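PDB 2BEJ: chromosome-partitioning ATPase Soj from Thermus thermophilus, which hydrolyses ATP, binds double-stranded DNA cooperatively as ATP-dependent nucleoprotein filaments, and is probably involved in chromosome partitioning. Local coordinates for residues Gly16-Thr21 with Pro140-Tyr145; Ile174-Tyr179 with Trp203-Arg208. All blocks are in the same frame, centred on the assembly; numbering follows the deposited sequence.

Contact 1: residues Gly16-Thr21 with Pro140-Tyr145; sequences GGVGKT and PVQAEY. With MG (magnesium ion), chain C; ADP (adenosine-5'-diphosphate), chain B.
V18 and K20 of the P-loop rest on P140 and Q142 near the end of strand 136-142, packing by shape rather than by polar bonds. The tight part runs from P140 to the amide oxygen of Q142. P140 CG lies 3.8 Å from K20 CG, the two side chains crossing at about a right angle, while P140 CB sits 3.6 Å from V18 O. Q142 OE1 presses on V18, 3.0 Å from its CA and 3.3 Å from its CG1. At the phi of G19, 109°, a CB would jam against V18 O, and it would lie beside P140 CB. The looser, partly exposed side is at G17, where Q142 NE2 stands 3.6 Å from G17 O without a hydrogen bond between them. The loop wraps the ADP β-phosphate: O2B is gripped by the backbone N of V18, G19 and K20 and by K20 NZ at 3.0 Å. Bends at chi3 (-66°) and chi4 (-62°) fold the lysine chain back to that oxygen; NZ also bonds K15 O. T21 N donates to O1B, and T21 OG1 binds the magnesium at 2.0 Å, with O1B and four waters completing six ligands. The loop thus leads into helix 20-33 beside strand 136-142, which here borders strand 170-177 and, at V141, packs against helices 147-164 and 185-197.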
loop_
_atom_site.group_PDB
_atom_site.type_symbol
_atom_site.label_atom_id
_atom_site.label_comp_id
_atom_site.label_asym_id
_atom_site.label_seq_id
_atom_site.Cartn_x
_atom_site.Cartn_y
_atom_site.Cartn_z
ATOM N N GLY A 16 0.712 -21.829 -11.693
ATOM C CA GLY A 16 0.617 -20.888 -12.804
ATOM C C GLY A 16 -0.614 -20.028 -12.619
ATOM O O GLY A 16 -1.386 -20.233 -11.676
ATOM N N GLY A 17 -0.793 -19.063 -13.517
ATOM C CA GLY A 17 -2.004 -18.235 -13.555
ATOM C C GLY A 17 -2.173 -17.274 -12.390
ATOM O O GLY A 17 -3.266 -16.746 -12.172
ATOM N N VAL A 18 -1.084 -17.034 -11.664
ATOM C CA VAL A 18 -1.120 -16.264 -10.427
ATOM C C VAL A 18 -0.570 -14.828 -10.571
ATOM O O VAL A 18 -0.648 -14.034 -9.631
ATOM C CB VAL A 18 -0.376 -16.998 -9.293
ATOM C CG1 VAL A 18 -1.191 -18.170 -8.769
ATOM C CG2 VAL A 18 0.962 -17.460 -9.781
ATOM N N GLY A 19 -0.024 -14.500 -11.739
ATOM C CA GLY A 19 0.353 -13.118 -12.047
ATOM C C GLY A 19 1.839 -12.808 -12.101
ATOM O O GLY A 19 2.221 -11.629 -12.062
ATOM N N LYS A 20 2.670 -13.851 -12.211
ATOM C CA LYS A 20 4.126 -13.703 -12.356
ATOM C C LYS A 20 4.478 -12.884 -13.597
ATOM O O LYS A 20 5.175 -11.868 -13.516
ATOM C CB LYS A 20 4.825 -15.071 -12.460
ATOM C CG LYS A 20 4.869 -15.904 -11.194
ATOM C CD LYS A 20 5.673 -17.215 -11.373
ATOM C CE LYS A 20 5.027 -18.216 -12.352
ATOM N NZ LYS A 20 3.667 -18.686 -11.916
ATOM N N THR A 21 4.006 -13.346 -14.754
ATOM C CA THR A 21 4.296 -12.680 -16.026
ATOM C C THR A 21 3.754 -11.239 -16.035
ATOM O O THR A 21 4.475 -10.291 -16.386
ATOM C CB THR A 21 3.759 -13.509 -17.220
ATOM O OG1 THR A 21 4.481 -14.750 -17.300
ATOM C CG2 THR A 21 3.912 -12.768 -18.529
ATOM N N PRO A 140 3.953 -13.645 -6.335
ATOM C CA PRO A 140 2.552 -13.279 -6.556
ATOM C C PRO A 140 1.606 -14.368 -6.046
ATOM O O PRO A 140 1.859 -15.557 -6.262
ATOM C CB PRO A 140 2.436 -13.159 -8.087
ATOM C CG PRO A 140 3.836 -13.310 -8.637
ATOM C CD PRO A 140 4.650 -13.998 -7.587
ATOM N N VAL A 141 0.531 -13.965 -5.377
ATOM C CA VAL A 141 -0.490 -14.898 -4.909
ATOM C C VAL A 141 -1.872 -14.278 -5.092
ATOM O O VAL A 141 -2.025 -13.065 -4.935
ATOM C CB VAL A 141 -0.293 -15.305 -3.407
ATOM C CG1 VAL A 141 1.056 -15.934 -3.188
ATOM C CG2 VAL A 141 -0.456 -14.116 -2.470
ATOM N N GLN A 142 -2.869 -15.098 -5.431
ATOM C CA GLN A 142 -4.262 -14.656 -5.371
ATOM C C GLN A 142 -4.684 -14.563 -3.929
ATOM O O GLN A 142 -4.229 -15.348 -3.101
ATOM C CB GLN A 142 -5.209 -15.651 -6.045
ATOM C CG GLN A 142 -5.497 -15.381 -7.492
ATOM C CD GLN A 142 -4.525 -16.090 -8.380
ATOM O OE1 GLN A 142 -3.367 -15.702 -8.452
ATOM N NE2 GLN A 142 -4.976 -17.162 -9.046
ATOM N N ALA A 143 -5.570 -13.619 -3.630
ATOM C CA ALA A 143 -6.205 -13.572 -2.325
ATOM C C ALA A 143 -7.278 -14.664 -2.254
ATOM O O ALA A 143 -8.474 -14.375 -2.196
ATOM C CB ALA A 143 -6.799 -12.196 -2.056
ATOM N N GLU A 144 -6.821 -15.915 -2.272
ATOM C CA GLU A 144 -7.668 -17.107 -2.179
ATOM C C GLU A 144 -7.057 -18.033 -1.134
ATOM O O GLU A 144 -5.858 -17.969 -0.885
ATOM C CB GLU A 144 -7.767 -17.787 -3.545
ATOM C CG GLU A 144 -8.575 -16.964 -4.561
ATOM C CD GLU A 144 -8.375 -17.391 -6.011
ATOM O OE1 GLU A 144 -8.594 -16.542 -6.910
ATOM O OE2 GLU A 144 -8.014 -18.564 -6.261
ATOM N N TYR A 145 -7.867 -18.881 -0.504
ATOM C CA TYR A 145 -7.391 -19.609 0.689
ATOM C C TYR A 145 -6.177 -20.536 0.549
ATOM O O TYR A 145 -5.390 -20.669 1.492
ATOM C CB TYR A 145 -8.537 -20.257 1.477
ATOM C CG TYR A 145 -8.854 -19.432 2.699
ATOM C CD1 TYR A 145 -9.763 -18.380 2.635
ATOM C CD2 TYR A 145 -8.189 -19.661 3.906
ATOM C CE1 TYR A 145 -10.027 -17.588 3.756
ATOM C CE2 TYR A 145 -8.448 -18.880 5.033
ATOM C CZ TYR A 145 -9.371 -17.846 4.952
ATOM O OH TYR A 145 -9.636 -17.069 6.062
HETATM MG MG MG C . 4.259 -16.587 -16.451
HETATM P PB ADP B . 1.537 -16.532 -14.361
HETATM O O1B ADP B . 2.610 -15.908 -15.206
HETATM O O2B ADP B . 1.833 -16.541 -12.880
HETATM O O3B ADP B . 1.090 -17.875 -14.883
HETATM P PA ADP B . 0.013 -14.463 -15.659
HETATM O O1A ADP B . 0.512 -14.957 -16.997
HETATM O O2A ADP B . 0.581 -13.153 -15.180
HETATM O O3A ADP B . 0.233 -15.596 -14.519
HETATM O "O5'" ADP B . -1.570 -14.342 -15.655
HETATM C "C5'" ADP B . -2.424 -15.400 -16.091
HETATM C "C4'" ADP B . -3.638 -14.756 -16.753
HETATM O "O4'" ADP B . -4.337 -13.938 -15.801
HETATM C "C3'" ADP B . -3.198 -13.837 -17.881
HETATM O "O3'" ADP B . -4.151 -13.901 -18.949
HETATM C "C2'" ADP B . -3.264 -12.451 -17.283
HETATM O "O2'" ADP B . -3.537 -11.472 -18.286
HETATM C "C1'" ADP B . -4.365 -12.568 -16.238
HETATM N N9 ADP B . -4.126 -11.615 -15.120
HETATM C C8 ADP B . -2.991 -11.478 -14.400
HETATM N N7 ADP B . -3.117 -10.505 -13.463
HETATM C C5 ADP B . -4.358 -10.001 -13.573
HETATM C C6 ADP B . -5.161 -8.958 -12.886
HETATM N N6 ADP B . -4.645 -8.232 -11.865
HETATM N N1 ADP B . -6.426 -8.748 -13.314
HETATM C C2 ADP B . -6.968 -9.460 -14.324
HETATM N N3 ADP B . -6.302 -10.424 -14.988
HETATM C C4 ADP B . -5.019 -10.740 -14.664
HETATM O O HOH W 1 5.381 -17.386 -18.365
HETATM O O HOH W 2 3.222 -18.602 -16.181
HETATM O O HOH W 3 5.864 -16.589 -15.394
HETATM O O HOH W 4 2.693 -16.599 -17.664
#

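Contact 2: residues Ile174-Tyr179 with Trp203-Arg208. With ADP (adenosine-5'-diphosphate), chain B.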
loop_
_atom_site.group_PDB
_atom_site.type_symbol
_atom_site.label_atom_id
_atom_site.label_comp_id
_atom_site.label_asym_id
_atom_site.label_seq_id
_atom_site.Cartn_x
_atom_site.Cartn_y
_atom_site.Cartn_z
ATOM N N ILE A 174 5.727 -10.736 -0.771
ATOM C CA ILE A 174 4.579 -11.467 -1.240
ATOM C C ILE A 174 3.627 -10.420 -1.803
ATOM O O ILE A 174 3.297 -9.448 -1.122
ATOM C CB ILE A 174 3.915 -12.255 -0.082
ATOM C CG1 ILE A 174 4.881 -13.310 0.476
ATOM C CG2 ILE A 174 2.602 -12.891 -0.534
ATOM C CD1 ILE A 174 4.573 -13.716 1.910
ATOM N N LEU A 175 3.204 -10.610 -3.051
ATOM C CA LEU A 175 2.327 -9.668 -3.711
ATOM C C LEU A 175 0.936 -10.259 -3.933
ATOM O O LEU A 175 0.797 -11.260 -4.636
ATOM C CB LEU A 175 2.923 -9.281 -5.059
ATOM C CG LEU A 175 2.061 -8.385 -5.950
ATOM C CD1 LEU A 175 1.985 -6.952 -5.383
ATOM C CD2 LEU A 175 2.611 -8.388 -7.374
ATOM N N VAL A 176 -0.090 -9.624 -3.364
ATOM C CA VAL A 176 -1.474 -10.032 -3.625
ATOM C C VAL A 176 -1.894 -9.476 -4.989
ATOM O O VAL A 176 -1.875 -8.265 -5.208
ATOM C CB VAL A 176 -2.435 -9.552 -2.506
ATOM C CG1 VAL A 176 -3.863 -10.042 -2.764
ATOM C CG2 VAL A 176 -1.940 -9.998 -1.130
ATOM N N THR A 177 -2.232 -10.380 -5.908
ATOM C CA THR A 177 -2.618 -10.038 -7.272
ATOM C C THR A 177 -4.055 -10.479 -7.544
ATOM O O THR A 177 -4.595 -11.311 -6.818
ATOM C CB THR A 177 -1.708 -10.743 -8.340
ATOM O OG1 THR A 177 -1.862 -12.167 -8.244
ATOM C CG2 THR A 177 -0.258 -10.388 -8.140
ATOM N N MET A 178 -4.655 -9.922 -8.597
ATOM C CA MET A 178 -6.029 -10.254 -9.019
ATOM C C MET A 178 -7.018 -10.187 -7.858
ATOM O O MET A 178 -7.890 -11.045 -7.712
ATOM C CB MET A 178 -6.089 -11.634 -9.678
ATOM C CG MET A 178 -5.102 -11.806 -10.781
ATOM S SD MET A 178 -5.239 -13.420 -11.530
ATOM C CE MET A 178 -3.511 -13.796 -11.734
ATOM N N TYR A 179 -6.864 -9.152 -7.035
ATOM C CA TYR A 179 -7.728 -8.930 -5.896
ATOM C C TYR A 179 -9.095 -8.538 -6.446
ATOM O O TYR A 179 -9.240 -7.493 -7.083
ATOM C CB TYR A 179 -7.118 -7.821 -5.025
ATOM C CG TYR A 179 -7.911 -7.410 -3.790
ATOM C CD1 TYR A 179 -7.502 -7.798 -2.518
ATOM C CD2 TYR A 179 -9.040 -6.603 -3.896
ATOM C CE1 TYR A 179 -8.200 -7.383 -1.371
ATOM C CE2 TYR A 179 -9.753 -6.201 -2.770
ATOM C CZ TYR A 179 -9.328 -6.593 -1.508
ATOM O OH TYR A 179 -10.032 -6.189 -0.390
ATOM N N TRP A 203 2.363 -3.781 0.674
ATOM C CA TRP A 203 1.137 -3.032 0.928
ATOM C C TRP A 203 0.326 -2.783 -0.338
ATOM O O TRP A 203 -0.900 -2.775 -0.298
ATOM C CB TRP A 203 1.434 -1.734 1.681
ATOM C CG TRP A 203 1.798 -2.048 3.075
ATOM C CD1 TRP A 203 3.050 -2.096 3.595
ATOM C CD2 TRP A 203 0.905 -2.469 4.118
ATOM N NE1 TRP A 203 2.998 -2.485 4.913
ATOM C CE2 TRP A 203 1.691 -2.725 5.259
ATOM C CE3 TRP A 203 -0.484 -2.646 4.198
ATOM C CZ2 TRP A 203 1.136 -3.131 6.478
ATOM C CZ3 TRP A 203 -1.038 -3.063 5.410
ATOM C CH2 TRP A 203 -0.223 -3.303 6.531
ATOM N N THR A 204 1.024 -2.598 -1.456
ATOM C CA THR A 204 0.379 -2.450 -2.755
ATOM C C THR A 204 -0.195 -3.811 -3.187
ATOM O O THR A 204 0.493 -4.836 -3.148
ATOM C CB THR A 204 1.372 -1.946 -3.806
ATOM O OG1 THR A 204 2.016 -0.761 -3.316
ATOM C CG2 THR A 204 0.652 -1.616 -5.108
ATOM N N VAL A 205 -1.464 -3.781 -3.578
ATOM C CA VAL A 205 -2.227 -4.947 -3.982
ATOM C C VAL A 205 -2.726 -4.674 -5.406
ATOM O O VAL A 205 -3.169 -3.564 -5.710
ATOM C CB VAL A 205 -3.429 -5.145 -3.024
ATOM C CG1 VAL A 205 -4.350 -6.230 -3.528
ATOM C CG2 VAL A 205 -2.937 -5.484 -1.617
ATOM N N ILE A 206 -2.634 -5.679 -6.272
ATOM C CA ILE A 206 -3.005 -5.530 -7.669
ATOM C C ILE A 206 -4.464 -5.975 -7.868
ATOM O O ILE A 206 -4.788 -7.143 -7.651
ATOM C CB ILE A 206 -2.059 -6.356 -8.616
ATOM C CG1 ILE A 206 -0.571 -6.100 -8.300
ATOM C CG2 ILE A 206 -2.424 -6.120 -10.087
ATOM C CD1 ILE A 206 -0.094 -4.667 -8.500
ATOM N N PRO A 207 -5.337 -5.047 -8.299
ATOM C CA PRO A 207 -6.749 -5.357 -8.512
ATOM C C PRO A 207 -6.939 -6.265 -9.714
ATOM O O PRO A 207 -6.195 -6.169 -10.696
ATOM C CB PRO A 207 -7.375 -3.983 -8.797
ATOM C CG PRO A 207 -6.236 -3.175 -9.378
ATOM C CD PRO A 207 -5.013 -3.648 -8.650
ATOM N N ARG A 208 -7.909 -7.165 -9.621
ATOM C CA ARG A 208 -8.408 -7.845 -10.809
ATOM C C ARG A 208 -9.096 -6.774 -11.648
ATOM O O ARG A 208 -10.007 -6.081 -11.173
ATOM C CB ARG A 208 -9.373 -8.984 -10.453
ATOM C CG ARG A 208 -9.882 -9.785 -11.673
ATOM C CD ARG A 208 -10.244 -11.226 -11.309
ATOM N NE ARG A 208 -10.116 -12.132 -12.458
ATOM C CZ ARG A 208 -9.100 -12.978 -12.659
ATOM N NH1 ARG A 208 -8.101 -13.064 -11.785
ATOM N NH2 ARG A 208 -9.080 -13.757 -13.740
HETATM P PB ADP B . 1.537 -16.532 -14.361
HETATM O O1B ADP B . 2.610 -15.908 -15.206
HETATM O O2B ADP B . 1.833 -16.541 -12.880
HETATM O O3B ADP B . 1.090 -17.875 -14.883
HETATM P PA ADP B . 0.013 -14.463 -15.659
HETATM O O1A ADP B . 0.512 -14.957 -16.997
HETATM O O2A ADP B . 0.581 -13.153 -15.180
HETATM O O3A ADP B . 0.233 -15.596 -14.519
HETATM O "O5'" ADP B . -1.570 -14.342 -15.655
HETATM C "C5'" ADP B . -2.424 -15.400 -16.091
HETATM C "C4'" ADP B . -3.638 -14.756 -16.753
HETATM O "O4'" ADP B . -4.337 -13.938 -15.801
HETATM C "C3'" ADP B . -3.198 -13.837 -17.881
HETATM O "O3'" ADP B . -4.151 -13.901 -18.949
HETATM C "C2'" ADP B . -3.264 -12.451 -17.283
HETATM O "O2'" ADP B . -3.537 -11.472 -18.286
HETATM C "C1'" ADP B . -4.365 -12.568 -16.238
HETATM N N9 ADP B . -4.126 -11.615 -15.120
HETATM C C8 ADP B . -2.991 -11.478 -14.400
HETATM N N7 ADP B . -3.117 -10.505 -13.463
HETATM C C5 ADP B . -4.358 -10.001 -13.573
HETATM C C6 ADP B . -5.161 -8.958 -12.886
HETATM N N6 ADP B . -4.645 -8.232 -11.865
HETATM N N1 ADP B . -6.426 -8.748 -13.314
HETATM C C2 ADP B . -6.968 -9.460 -14.324
HETATM N N3 ADP B . -6.302 -10.424 -14.988
HETATM C C4 ADP B . -5.019 -10.740 -14.664
HETATM O O HOH W 5 0.294 -7.122 -1.943
HETATM O O HOH W 6 -11.651 -5.966 -8.831
#
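The adenine pocket of the nucleotide site is built where M178 and Y179 of segment 174-179 meet I206, P207 and R208. Three nearly straight backbone bonds join the two segments, which run in the same direction: I206 N to V176 O, Y179 N to I206 O at 3.0 Å, and R208 N to Y179 O at 2.9 Å. The first two donors lie in the carbonyl plane; R208 N stands 52° out of that of Y179. I206 O thus serves Y179 N, passing over M178, whose phi is positive. M178 lies over one face of the adenine, CG 3.4 Å from C5 and, past the bend at chi3, CE 3.6 Å from C8. The R208 guanidinium reaches over C2 on the same side. At the edge of the base, N6 gives P207 O a 2.8 Å hydrogen bond, and I206 CG2 packs beside N6. Swapping M178 for an alanine removes CG, SD and CE and would probably leave C5 and C8 without that cover, the base then held on this side mainly by R208. Away from the nucleotide, V205 CG1, anti to its own N (chi1 172°), fills the angle between V176 CG1 and Y179 CB, 3.5 Å from the latter; L175 CD1 meets I206 CG1 at 4.0 Å. A water links V176 N to T204 O. Beyond V205, the Y179 ring meets R237 (cation-pi) and H233 (edge-to-face) of the second subunit. The adenine pocket of this ParA-family P-loop ATPase is thus made by the end region of strand 170-177 and the loop after helix 185-197, with P207 O taking the N6 hydrogen.

Overall arrangement
Contacts 1 and 2 hold opposite ends of one ADP: residues 16-21 take the phosphates and magnesium, residues 174-179 with 203-208 the adenine. Their centres lie 9 Å apart, joined through neighbouring strands 136-142 and 170-177, where V141 N meets L175 O at 2.8 Å in a probable hydrogen bond. A second probable bond, V18 O to T177 OG1 at 2.6 Å, ties the P-loop directly to the strand that leads into the adenine pocket. M178 CE packs on V18 C at 3.3 Å, yet the M178 side chain stays about 10 Å from the magnesium. N209 N, next to R208, and T22 OG1, next to T21, also hydrogen-bond the nucleotide.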